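Local coordinates for protein beta-1,4-mannanase (Caldicellulosiruptor saccharolyticus, PDB 1PMH) that binds mannohexaose, and probably mannan chains, through a calcium-containing carbohydrate-binding module of a beta-1,4-mannanase, at residues G43-A47 against Y174-V178; G59-L65 against V159-Q165; V85-I91 against F103-V107. All blocks are in the same frame, centred on the assembly; numbering follows the deposited sequence. Where two conformers were deposited one is given.

Interaction 1 (G43-A47 against Y174-V178). With CA (calcium ion), chain C.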
loop_
_atom_site.group_PDB
_atom_site.type_symbol
_atom_site.label_atom_id
_atom_site.label_comp_id
_atom_site.label_asym_id
_atom_site.label_seq_id
_atom_site.Cartn_x
_atom_site.Cartn_y
_atom_site.Cartn_z
ATOM N N GLY A 43 -13.623 -7.222 14.046
ATOM C CA GLY A 43 -12.289 -7.778 14.062
ATOM C C GLY A 43 -11.260 -6.955 13.316
ATOM O O GLY A 43 -10.163 -7.433 13.117
ATOM N N ASN A 44 -11.570 -5.720 12.939
ATOM C CA ASN A 44 -10.645 -4.926 12.142
ATOM C C ASN A 44 -10.924 -3.455 12.391
ATOM O O ASN A 44 -11.743 -2.826 11.744
ATOM C CB ASN A 44 -10.805 -5.240 10.680
ATOM C CG ASN A 44 -9.718 -4.564 9.859
ATOM O OD1 ASN A 44 -8.969 -3.729 10.382
ATOM N ND2 ASN A 44 -9.668 -4.845 8.577
ATOM N N LYS A 45 -10.250 -2.939 13.412
ATOM C CA LYS A 45 -10.539 -1.600 13.925
ATOM C C LYS A 45 -9.793 -0.456 13.221
ATOM O O LYS A 45 -10.333 0.652 13.093
ATOM C CB LYS A 45 -10.194 -1.511 15.405
ATOM C CG LYS A 45 -10.545 -0.214 16.106
ATOM C CD LYS A 45 -10.451 -0.491 17.589
ATOM C CE LYS A 45 -10.799 0.662 18.458
ATOM N NZ LYS A 45 -11.054 0.146 19.860
ATOM N N TYR A 46 -8.584 -0.748 12.737
ATOM C CA TYR A 46 -7.698 0.289 12.234
ATOM C C TYR A 46 -7.196 0.014 10.830
ATOM O O TYR A 46 -6.972 -1.127 10.452
ATOM C CB TYR A 46 -6.457 0.436 13.133
ATOM C CG TYR A 46 -6.725 0.817 14.588
ATOM C CD1 TYR A 46 -6.978 2.134 14.955
ATOM C CD2 TYR A 46 -6.711 -0.148 15.582
ATOM C CE1 TYR A 46 -7.224 2.482 16.303
ATOM C CE2 TYR A 46 -6.925 0.180 16.925
ATOM C CZ TYR A 46 -7.177 1.484 17.257
ATOM O OH TYR A 46 -7.388 1.835 18.568
ATOM N N ALA A 47 -6.899 1.073 10.088
ATOM C CA ALA A 47 -6.282 1.010 8.776
ATOM C C ALA A 47 -5.356 2.192 8.624
ATOM O O ALA A 47 -5.474 3.179 9.337
ATOM C CB ALA A 47 -7.334 0.988 7.691
ATOM N N TYR A 174 -6.683 4.045 1.584
ATOM C CA TYR A 174 -6.350 3.285 2.779
ATOM C C TYR A 174 -5.624 2.012 2.390
ATOM O O TYR A 174 -5.924 1.375 1.382
ATOM C CB TYR A 174 -7.579 2.926 3.609
ATOM C CG TYR A 174 -8.466 4.073 4.001
ATOM C CD1 TYR A 174 -9.382 4.617 3.112
ATOM C CD2 TYR A 174 -8.437 4.604 5.303
ATOM C CE1 TYR A 174 -10.233 5.670 3.489
ATOM C CE2 TYR A 174 -9.266 5.671 5.652
ATOM C CZ TYR A 174 -10.155 6.201 4.763
ATOM O OH TYR A 174 -11.012 7.225 5.084
ATOM N N LEU A 175 -4.696 1.617 3.229
ATOM C CA LEU A 175 -4.053 0.322 3.162
ATOM C C LEU A 175 -4.362 -0.449 4.427
ATOM O O LEU A 175 -4.420 0.103 5.527
ATOM C CB LEU A 175 -2.552 0.414 3.027
ATOM C CG LEU A 175 -2.013 0.902 1.734
ATOM C CD1 LEU A 175 -0.493 1.042 1.841
ATOM C CD2 LEU A 175 -2.349 -0.048 0.591
ATOM N N ASP A 176 -4.527 -1.754 4.288
ATOM C CA ASP A 176 -4.681 -2.614 5.470
ATOM C C ASP A 176 -4.167 -4.001 5.111
ATOM O O ASP A 176 -4.026 -4.376 3.944
ATOM C CB ASP A 176 -6.138 -2.667 5.941
ATOM C CG ASP A 176 -6.331 -2.981 7.415
ATOM O OD1 ASP A 176 -5.345 -3.235 8.125
ATOM O OD2 ASP A 176 -7.474 -2.988 7.878
ATOM N N ASN A 177 -3.953 -4.778 6.172
ATOM C CA ASN A 177 -3.628 -6.200 6.009
ATOM C C ASN A 177 -2.499 -6.415 5.015
ATOM O O ASN A 177 -2.575 -7.259 4.109
ATOM C CB ASN A 177 -4.878 -6.980 5.655
ATOM C CG ASN A 177 -5.881 -6.955 6.787
ATOM O OD1 ASN A 177 -5.509 -6.883 7.959
ATOM N ND2 ASN A 177 -7.147 -7.014 6.467
ATOM N N VAL A 178 -1.426 -5.665 5.249
ATOM C CA VAL A 178 -0.210 -5.882 4.457
ATOM C C VAL A 178 0.514 -7.040 5.117
ATOM O O VAL A 178 0.863 -6.953 6.273
ATOM C CB VAL A 178 0.634 -4.602 4.443
ATOM C CG1 VAL A 178 1.964 -4.878 3.739
ATOM C CG2 VAL A 178 -0.152 -3.444 3.785
HETATM CA CA CA C . -6.630 -3.376 10.254
HETATM O O HOH W 1 -6.698 -5.688 10.048
#
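Asn-44 and Asp-176 each hold CG anti to the backbone N (chi1 -172° and -154°), which carries the amide and the carboxylate, coming from opposite directions, to one calcium ion. Asn-44 gives its carbonyl oxygen, OD1 lying 2.4 Å from the calcium, while Asp-176 chelates with both oxygens, OD1 at 2.5 Å from the metal. The backbone adds a ligand from the 43-47 side, Tyr-46 O at 2.3 Å from the calcium. Water 1 and, from outside the two segments, Asp-10 O and Glu-12 OE2 bring the count of coordinating atoms to seven.

The amide nitrogen that does not face the metal is also used: Asn-44 ND2 donates to Asp-176 OD2 at 3.0 Å, with the acceptor almost in the amide plane but the donor standing above the carboxylate plane. OD2 is therefore gripped by the calcium and by an N-H, which limits how far the carboxylate can turn. The other oxygen is shared as well, since Asn-177 N donates to Asp-176 OD1 at 2.9 Å. One shell further out, water 1 donates to Asn-177 OD1 at 2.7 Å, and Asn-177 ND2 is bonded to Glu-88, an arrangement consistent with this amide positioning a metal-bound water.

Beside the site the contact turns apolar, Ala-47 CB lying 4.5 Å from Tyr-174 CD2, oblique to the ring. The ligand set contains none of the sugar-binding residues, consistent with a structural calcium. In the sheet, strand 172-181 runs between strands 47-53 and 84-92 and also pairs with strand 7-9; the metal thus ties the loop leading into strand 47-53, and the loop residues Asp-10 and Glu-12, to this strand.

Interaction 2 (G59-L65 against V159-Q165). With BMA (beta-D-mannopyranose), chain B; BMA (beta-D-mannopyranose), chain D; EDO (1,2-ethanediol), chain E.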
loop_
_atom_site.group_PDB
_atom_site.type_symbol
_atom_site.label_atom_id
_atom_site.label_comp_id
_atom_site.label_asym_id
_atom_site.label_seq_id
_atom_site.Cartn_x
_atom_site.Cartn_y
_atom_site.Cartn_z
ATOM N N GLY A 59 1.062 13.144 -15.756
ATOM C CA GLY A 59 0.804 11.762 -16.088
ATOM C C GLY A 59 1.468 10.767 -15.173
ATOM O O GLY A 59 1.229 9.579 -15.338
ATOM N N TRP A 60 2.318 11.244 -14.265
ATOM C CA TRP A 60 2.977 10.349 -13.293
ATOM C C TRP A 60 3.287 11.146 -12.020
ATOM O O TRP A 60 4.430 11.523 -11.762
ATOM C CB TRP A 60 4.221 9.709 -13.917
ATOM C CG TRP A 60 4.677 8.556 -13.094
ATOM C CD1 TRP A 60 5.652 8.596 -12.159
ATOM C CD2 TRP A 60 4.146 7.238 -13.064
ATOM N NE1 TRP A 60 5.784 7.367 -11.560
ATOM C CE2 TRP A 60 4.862 6.513 -12.089
ATOM C CE3 TRP A 60 3.163 6.574 -13.799
ATOM C CZ2 TRP A 60 4.627 5.157 -11.844
ATOM C CZ3 TRP A 60 2.936 5.263 -13.549
ATOM C CH2 TRP A 60 3.646 4.569 -12.576
ATOM N N ASP A 61 2.268 11.346 -11.183
ATOM C CA ASP A 61 2.373 12.193 -10.008
ATOM C C ASP A 61 2.683 11.306 -8.795
ATOM O O ASP A 61 1.775 10.828 -8.104
ATOM C CB ASP A 61 1.061 12.960 -9.838
ATOM C CG ASP A 61 1.137 14.080 -8.851
ATOM O OD1 ASP A 61 2.134 14.246 -8.114
ATOM O OD2 ASP A 61 0.166 14.879 -8.766
ATOM N N GLN A 62 3.967 11.045 -8.595
ATOM C CA GLN A 62 4.450 9.939 -7.790
ATOM C C GLN A 62 4.670 10.306 -6.329
ATOM O O GLN A 62 5.070 11.427 -6.002
ATOM C CB GLN A 62 5.793 9.470 -8.393
ATOM C CG GLN A 62 6.400 8.210 -7.805
ATOM C CD GLN A 62 7.728 7.875 -8.424
ATOM O OE1 GLN A 62 7.861 7.808 -9.665
ATOM N NE2 GLN A 62 8.736 7.639 -7.612
ATOM N N GLY A 63 4.454 9.335 -5.442
ATOM C CA GLY A 63 4.805 9.418 -4.043
ATOM C C GLY A 63 5.175 8.024 -3.577
ATOM O O GLY A 63 4.666 7.047 -4.110
ATOM N N ASP A 64 6.051 7.933 -2.594
ATOM C CA ASP A 64 6.587 6.673 -2.120
ATOM C C ASP A 64 6.497 6.584 -0.598
ATOM O O ASP A 64 6.985 7.432 0.135
ATOM C CB ASP A 64 8.020 6.452 -2.591
ATOM C CG ASP A 64 8.138 6.325 -4.100
ATOM O OD1 ASP A 64 8.003 5.205 -4.599
ATOM O OD2 ASP A 64 8.313 7.330 -4.807
ATOM N N LEU A 65 5.828 5.544 -0.157
ATOM C CA LEU A 65 5.522 5.224 1.232
ATOM C C LEU A 65 6.359 4.010 1.597
ATOM O O LEU A 65 6.278 3.019 0.923
ATOM C CB LEU A 65 4.033 4.891 1.324
ATOM C CG LEU A 65 3.535 4.467 2.679
ATOM C CD1 LEU A 65 3.329 5.665 3.623
ATOM C CD2 LEU A 65 2.247 3.680 2.490
ATOM N N VAL A 159 8.113 -0.838 0.123
ATOM C CA VAL A 159 7.671 0.422 -0.420
ATOM C C VAL A 159 6.413 0.215 -1.242
ATOM O O VAL A 159 6.349 -0.689 -2.079
ATOM C CB VAL A 159 8.755 1.098 -1.244
ATOM C CG1 VAL A 159 8.245 2.379 -1.905
ATOM C CG2 VAL A 159 9.989 1.388 -0.385
ATOM N N PHE A 160 5.442 1.087 -0.986
ATOM C CA PHE A 160 4.283 1.250 -1.839
ATOM C C PHE A 160 4.418 2.587 -2.561
ATOM O O PHE A 160 4.530 3.619 -1.922
ATOM C CB PHE A 160 2.978 1.259 -1.061
ATOM C CG PHE A 160 2.593 -0.081 -0.524
ATOM C CD1 PHE A 160 3.210 -0.588 0.572
ATOM C CD2 PHE A 160 1.579 -0.827 -1.137
ATOM C CE1 PHE A 160 2.882 -1.855 1.099
ATOM C CE2 PHE A 160 1.227 -2.054 -0.644
ATOM C CZ PHE A 160 1.901 -2.530 0.471
ATOM N N GLN A 161 4.475 2.526 -3.898
ATOM C CA GLN A 161 4.504 3.696 -4.724
ATOM C C GLN A 161 3.106 3.941 -5.271
ATOM O O GLN A 161 2.462 3.018 -5.708
ATOM C CB GLN A 161 5.502 3.537 -5.853
ATOM C CG GLN A 161 5.593 4.773 -6.731
ATOM C CD GLN A 161 6.668 4.588 -7.779
ATOM O OE1 GLN A 161 6.366 4.312 -8.955
ATOM N NE2 GLN A 161 7.910 4.716 -7.387
ATOM N N PHE A 162 2.673 5.206 -5.255
ATOM C CA PHE A 162 1.437 5.622 -5.862
ATOM C C PHE A 162 1.769 6.688 -6.869
ATOM O O PHE A 162 2.570 7.576 -6.582
ATOM C CB PHE A 162 0.489 6.190 -4.805
ATOM C CG PHE A 162 0.053 5.196 -3.804
ATOM C CD1 PHE A 162 0.804 4.932 -2.672
ATOM C CD2 PHE A 162 -1.143 4.494 -3.984
ATOM C CE1 PHE A 162 0.397 3.954 -1.775
ATOM C CE2 PHE A 162 -1.508 3.506 -3.063
ATOM C CZ PHE A 162 -0.758 3.290 -1.976
ATOM N N ALA A 163 1.100 6.695 -8.013
ATOM C CA ALA A 163 1.338 7.760 -8.991
ATOM C C ALA A 163 0.052 8.110 -9.690
ATOM O O ALA A 163 -0.558 7.293 -10.370
ATOM C CB ALA A 163 2.404 7.364 -10.032
ATOM N N GLY A 164 -0.363 9.358 -9.529
ATOM C CA GLY A 164 -1.521 9.829 -10.286
ATOM C C GLY A 164 -1.207 9.861 -11.784
ATOM O O GLY A 164 -0.172 10.332 -12.205
ATOM N N GLN A 165 -2.137 9.379 -12.575
ATOM C CA GLN A 165 -1.994 9.370 -14.042
ATOM C C GLN A 165 -3.085 10.262 -14.606
ATOM O O GLN A 165 -4.203 9.867 -14.880
ATOM C CB GLN A 165 -2.082 7.956 -14.601
ATOM C CG GLN A 165 -0.946 7.032 -14.179
ATOM C CD GLN A 165 -1.053 5.666 -14.758
ATOM O OE1 GLN A 165 -1.778 4.838 -14.181
ATOM N NE2 GLN A 165 -0.423 5.415 -15.856
HETATM C C1 BMA B . 5.775 4.883 -16.607
HETATM C C2 BMA B . 6.247 3.459 -16.435
HETATM C C3 BMA B . 6.686 3.277 -14.989
HETATM C C4 BMA B . 7.574 4.400 -14.550
HETATM C C5 BMA B . 6.975 5.785 -14.832
HETATM C C6 BMA B . 7.859 6.953 -14.476
HETATM O O2 BMA B . 7.365 3.237 -17.274
HETATM O O3 BMA B . 7.244 1.987 -14.760
HETATM O O4 BMA B . 7.696 4.239 -13.157
HETATM O O5 BMA B . 6.673 5.874 -16.216
HETATM O O6 BMA B . 9.122 6.838 -15.092
HETATM C C1 BMA D . 8.970 4.494 -12.640
HETATM C C2 BMA D . 8.864 4.729 -11.165
HETATM C C3 BMA D . 10.278 4.942 -10.633
HETATM C C4 BMA D . 11.177 3.771 -11.066
HETATM C C5 BMA D . 11.070 3.508 -12.554
HETATM C C6 BMA D . 11.842 2.248 -12.906
HETATM O O2 BMA D . 8.285 3.602 -10.547
HETATM O O3 BMA D . 10.207 5.144 -9.216
HETATM O O4 BMA D . 12.520 4.137 -10.905
HETATM O O5 BMA D . 9.731 3.328 -12.931
HETATM O O6 BMA D . 11.896 2.157 -14.286
HETATM C C1 EDO E . 0.727 17.180 -4.883
HETATM O O1 EDO E . 2.089 17.388 -4.607
HETATM C C2 EDO E . 0.776 16.043 -5.871
HETATM O O2 EDO E . -0.140 16.506 -6.820
HETATM O O HOH W 2 1.109 7.657 -17.228
#
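Gln-161 NE2 is divided between protein and sugar: it donates to Asp-64 OD1 at 2.8 Å, nearly straight at 164° and on the syn lone pair. The same Gln-161 NE2 also donates to O3 of the chain D mannose at 3.0 Å. The second Asp-64 oxygen, OD2, takes Gln-62 NE2 at 2.9 Å, also on its syn side. One carboxylate thus orients two glutamines, whose amides lie stacked with planes 19° apart. Gln-161 OE1 then accepts from O2 of the same mannose at 2.6 Å.

These groups stand on the sugar-binding face of a jelly-roll beta-sandwich, where strands 61-68 and 153-165 pair antiparallel; Trp-60 and Asp-61 together face Gly-164 in a classic beta bulge. Leu-65, Phe-160 and Phe-162 point to the opposite face, into the core.

The Trp-60 ring is sandwiched: Ala-163 CB presses on one face, 3.3 Å from Trp-60 CE2, and C5 of the chain B mannose covers the other, 3.5 Å from the same CE2. With an alanine here, the chain B mannose is likely to lose its stacking platform and Gln-62 OE1 its indole donor. That bond, Trp-60 NE1 to Gln-62 OE1 at 2.8 Å, lies in the ring plane.

Interaction 3 (V85-I91 against F103-V107). Unlike the reference sequence in segment 103-107: Ala-104 (reference Pro). With BMA (beta-D-mannopyranose), chain D; BMA (beta-D-mannopyranose), chain B.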
loop_
_atom_site.group_PDB
_atom_site.type_symbol
_atom_site.label_atom_id
_atom_site.label_comp_id
_atom_site.label_asym_id
_atom_site.label_seq_id
_atom_site.Cartn_x
_atom_site.Cartn_y
_atom_site.Cartn_z
ATOM N N VAL A 85 3.841 -11.045 -1.044
ATOM C CA VAL A 85 3.386 -9.855 -0.289
ATOM C C VAL A 85 1.952 -9.580 -0.715
ATOM O O VAL A 85 1.685 -9.433 -1.890
ATOM C CB VAL A 85 4.280 -8.625 -0.553
ATOM C CG1 VAL A 85 3.686 -7.410 0.172
ATOM C CG2 VAL A 85 5.710 -8.927 -0.044
ATOM N N GLU A 86 1.068 -9.548 0.263
ATOM C CA GLU A 86 -0.347 -9.359 0.066
ATOM C C GLU A 86 -0.787 -8.053 0.707
ATOM O O GLU A 86 -0.184 -7.601 1.689
ATOM C CB GLU A 86 -1.095 -10.513 0.741
ATOM C CG GLU A 86 -2.577 -10.554 0.447
ATOM C CD GLU A 86 -3.186 -11.838 0.937
ATOM O OE1 GLU A 86 -2.484 -12.888 0.833
ATOM O OE2 GLU A 86 -4.377 -11.801 1.333
ATOM N N PHE A 87 -1.816 -7.410 0.191
ATOM C CA PHE A 87 -2.323 -6.160 0.752
ATOM C C PHE A 87 -3.755 -5.947 0.313
ATOM O O PHE A 87 -4.209 -6.530 -0.687
ATOM C CB PHE A 87 -1.449 -4.984 0.304
ATOM C CG PHE A 87 -1.544 -4.737 -1.170
ATOM C CD1 PHE A 87 -2.544 -3.899 -1.676
ATOM C CD2 PHE A 87 -0.746 -5.437 -2.056
ATOM C CE1 PHE A 87 -2.748 -3.795 -3.019
ATOM C CE2 PHE A 87 -0.956 -5.303 -3.440
ATOM C CZ PHE A 87 -1.937 -4.474 -3.899
ATOM N N GLU A 88 -4.445 -5.065 1.049
ATOM C CA GLU A 88 -5.750 -4.555 0.665
ATOM C C GLU A 88 -5.647 -3.037 0.606
ATOM O O GLU A 88 -5.113 -2.403 1.506
ATOM C CB GLU A 88 -6.827 -4.966 1.693
ATOM C CG GLU A 88 -7.027 -6.472 1.813
ATOM C CD GLU A 88 -8.089 -6.884 2.820
ATOM O OE1 GLU A 88 -9.249 -6.560 2.562
ATOM O OE2 GLU A 88 -7.765 -7.600 3.799
HETATM N N MSE A 89 -6.253 -2.489 -0.432
HETATM C CA MSE A 89 -6.273 -1.052 -0.687
HETATM C C MSE A 89 -7.701 -0.622 -0.901
HETATM O O MSE A 89 -8.447 -1.302 -1.602
HETATM C CB MSE A 89 -5.415 -0.814 -1.912
HETATM C CG MSE A 89 -5.299 0.584 -2.323
HETATM SE SE MSE A 89 -4.319 0.739 -4.011
HETATM C CE MSE A 89 -2.900 -0.070 -3.602
ATOM N N PHE A 90 -8.084 0.523 -0.327
ATOM C CA PHE A 90 -9.462 0.996 -0.320
ATOM C C PHE A 90 -9.481 2.449 -0.783
ATOM O O PHE A 90 -8.777 3.270 -0.204
ATOM C CB PHE A 90 -10.101 0.935 1.087
ATOM C CG PHE A 90 -9.991 -0.417 1.757
ATOM C CD1 PHE A 90 -8.821 -0.843 2.315
ATOM C CD2 PHE A 90 -11.095 -1.230 1.839
ATOM C CE1 PHE A 90 -8.700 -2.088 2.880
ATOM C CE2 PHE A 90 -10.987 -2.492 2.413
ATOM C CZ PHE A 90 -9.780 -2.903 2.910
ATOM N N ILE A 91 -10.359 2.774 -1.721
ATOM C CA ILE A 91 -10.512 4.161 -2.160
ATOM C C ILE A 91 -12.009 4.455 -2.149
ATOM O O ILE A 91 -12.778 3.729 -2.763
ATOM C CB ILE A 91 -9.945 4.423 -3.573
ATOM C CG1 ILE A 91 -8.568 3.773 -3.776
ATOM C CG2 ILE A 91 -9.892 5.915 -3.791
ATOM C CD1 ILE A 91 -8.565 2.389 -4.411
ATOM N N PHE A 103 -4.886 6.082 -11.319
ATOM C CA PHE A 103 -3.584 6.035 -10.697
ATOM C C PHE A 103 -2.951 4.672 -10.883
ATOM O O PHE A 103 -3.603 3.686 -11.178
ATOM C CB PHE A 103 -3.629 6.480 -9.219
ATOM C CG PHE A 103 -4.231 5.496 -8.248
ATOM C CD1 PHE A 103 -3.446 4.582 -7.607
ATOM C CD2 PHE A 103 -5.583 5.531 -7.933
ATOM C CE1 PHE A 103 -3.950 3.682 -6.711
ATOM C CE2 PHE A 103 -6.097 4.641 -7.021
ATOM C CZ PHE A 103 -5.269 3.708 -6.430
ATOM N N ALA A 104 -1.641 4.663 -10.696
ATOM C CA ALA A 104 -0.829 3.456 -10.712
ATOM C C ALA A 104 -0.283 3.216 -9.316
ATOM O O ALA A 104 -0.120 4.143 -8.523
ATOM C CB ALA A 104 0.312 3.633 -11.705
ATOM N N TYR A 105 0.044 1.982 -9.017
ATOM C CA TYR A 105 0.764 1.652 -7.814
ATOM C C TYR A 105 1.770 0.559 -8.102
ATOM O O TYR A 105 1.653 -0.230 -9.052
ATOM C CB TYR A 105 -0.144 1.313 -6.625
ATOM C CG TYR A 105 -0.808 -0.023 -6.790
ATOM C CD1 TYR A 105 -0.190 -1.161 -6.345
ATOM C CD2 TYR A 105 -2.031 -0.171 -7.416
ATOM C CE1 TYR A 105 -0.754 -2.424 -6.528
ATOM C CE2 TYR A 105 -2.624 -1.401 -7.596
ATOM C CZ TYR A 105 -1.952 -2.540 -7.206
ATOM O OH TYR A 105 -2.479 -3.796 -7.360
ATOM N N LYS A 106 2.789 0.520 -7.254
ATOM C CA LYS A 106 3.812 -0.522 -7.259
ATOM C C LYS A 106 4.063 -0.968 -5.829
ATOM O O LYS A 106 3.992 -0.169 -4.913
ATOM C CB LYS A 106 5.114 -0.057 -7.883
ATOM C CG LYS A 106 5.001 0.557 -9.256
ATOM C CD LYS A 106 6.340 0.783 -9.925
ATOM C CE LYS A 106 6.209 1.203 -11.388
ATOM N NZ LYS A 106 7.572 1.367 -11.997
ATOM N N VAL A 107 4.413 -2.247 -5.702
ATOM C CA VAL A 107 4.833 -2.833 -4.445
ATOM C C VAL A 107 6.267 -3.316 -4.647
ATOM O O VAL A 107 6.527 -4.067 -5.604
ATOM C CB VAL A 107 3.909 -3.977 -4.034
ATOM C CG1 VAL A 107 4.391 -4.611 -2.747
ATOM C CG2 VAL A 107 2.479 -3.479 -3.867
HETATM C C1 BMA D . 8.970 4.494 -12.640
HETATM C C2 BMA D . 8.864 4.729 -11.165
HETATM C C3 BMA D . 10.278 4.942 -10.633
HETATM C C4 BMA D . 11.177 3.771 -11.066
HETATM C C5 BMA D . 11.070 3.508 -12.554
HETATM C C6 BMA D . 11.842 2.248 -12.906
HETATM O O2 BMA D . 8.285 3.602 -10.547
HETATM O O3 BMA D . 10.207 5.144 -9.216
HETATM O O4 BMA D . 12.520 4.137 -10.905
HETATM O O5 BMA D . 9.731 3.328 -12.931
HETATM O O6 BMA D . 11.896 2.157 -14.286
HETATM C C1 BMA B . 5.775 4.883 -16.607
HETATM C C2 BMA B . 6.247 3.459 -16.435
HETATM C C3 BMA B . 6.686 3.277 -14.989
HETATM C C4 BMA B . 7.574 4.400 -14.550
HETATM C C5 BMA B . 6.975 5.785 -14.832
HETATM C C6 BMA B . 7.859 6.953 -14.476
HETATM O O2 BMA B . 7.365 3.237 -17.274
HETATM O O3 BMA B . 7.244 1.987 -14.760
HETATM O O4 BMA B . 7.696 4.239 -13.157
HETATM O O5 BMA B . 6.673 5.874 -16.216
HETATM O O6 BMA B . 9.122 6.838 -15.092
#
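The Tyr-105 ring receives the terminal methyl of Met-89, modelled as selenomethionine, over one face: Met-89 CE stands 3.8 Å from Tyr-105 CG, over the ring face but offset toward its rim, in a CH-pi contact. This is the core between the two layers of the jelly-roll beta-sandwich. Phe-103 is met differently, at its edge, with Met-89 SE in the ring plane and 3.9 Å from Phe-103 CZ, a Met-aromatic contact. Phe-87 and Tyr-105 come from opposite directions, their planes 75° apart in an oblique pairing whose nearest atoms, Phe-87 CZ and Tyr-105 CE1, are 3.5 Å apart; the phenol OH also lies near the plane of the Phe-87 ring.

The strand axes pass 10.1 Å apart, a spacing bridged by side chains without any hydrogen bond across the segments. Tyr-105 carries CG between its backbone N and carbonyl carbon (chi1 72°); with chi2 near 90° the ring turns a face to Met-89 CE, at the end of a chain bent at chi3. Its OH finds its polar partner in Glu-119, on strand 114-122, which satisfies the buried hydroxyl.

Branched aliphatic side chains close both ends of the row. Val-85 CG1 meets Val-107 CG1 at 4.1 Å, and Val-107 CG2 also touches Phe-87. At the far end Ile-91 CD1 comes to the edge of the Phe-103 ring.

Strand 102-109 has a second face, turned to the ligand. There Lys-106, which also forms a salt bridge with Glu-115, extends to two mannoses: its NZ donates to O3 of the chain B residue at 2.9 Å and to O2 of the chain D residue at 2.8 Å.

The three contacts sample successive levels of one sandwich. Interaction 3 is wholly buried, lies near the chain's centre and joins the two sheets by apolar and aromatic packing. Interaction 2, also buried although one face of its strands meets the sugar, is a within-sheet pairing built on backbone hydrogen bonds; its strand 153-165 neighbours strand 102-109 of interaction 3, and both contacts reach the same two mannoses. Interaction 1, only partly buried, belongs to the other sheet and relies on metal ligation; its strand 172-181 pairs with strand 84-92 of interaction 3. Its centre is 21 Å from that of interaction 2, yet Leu-175 CD1 crosses the core to Leu-65 CD2 at 3.9 Å.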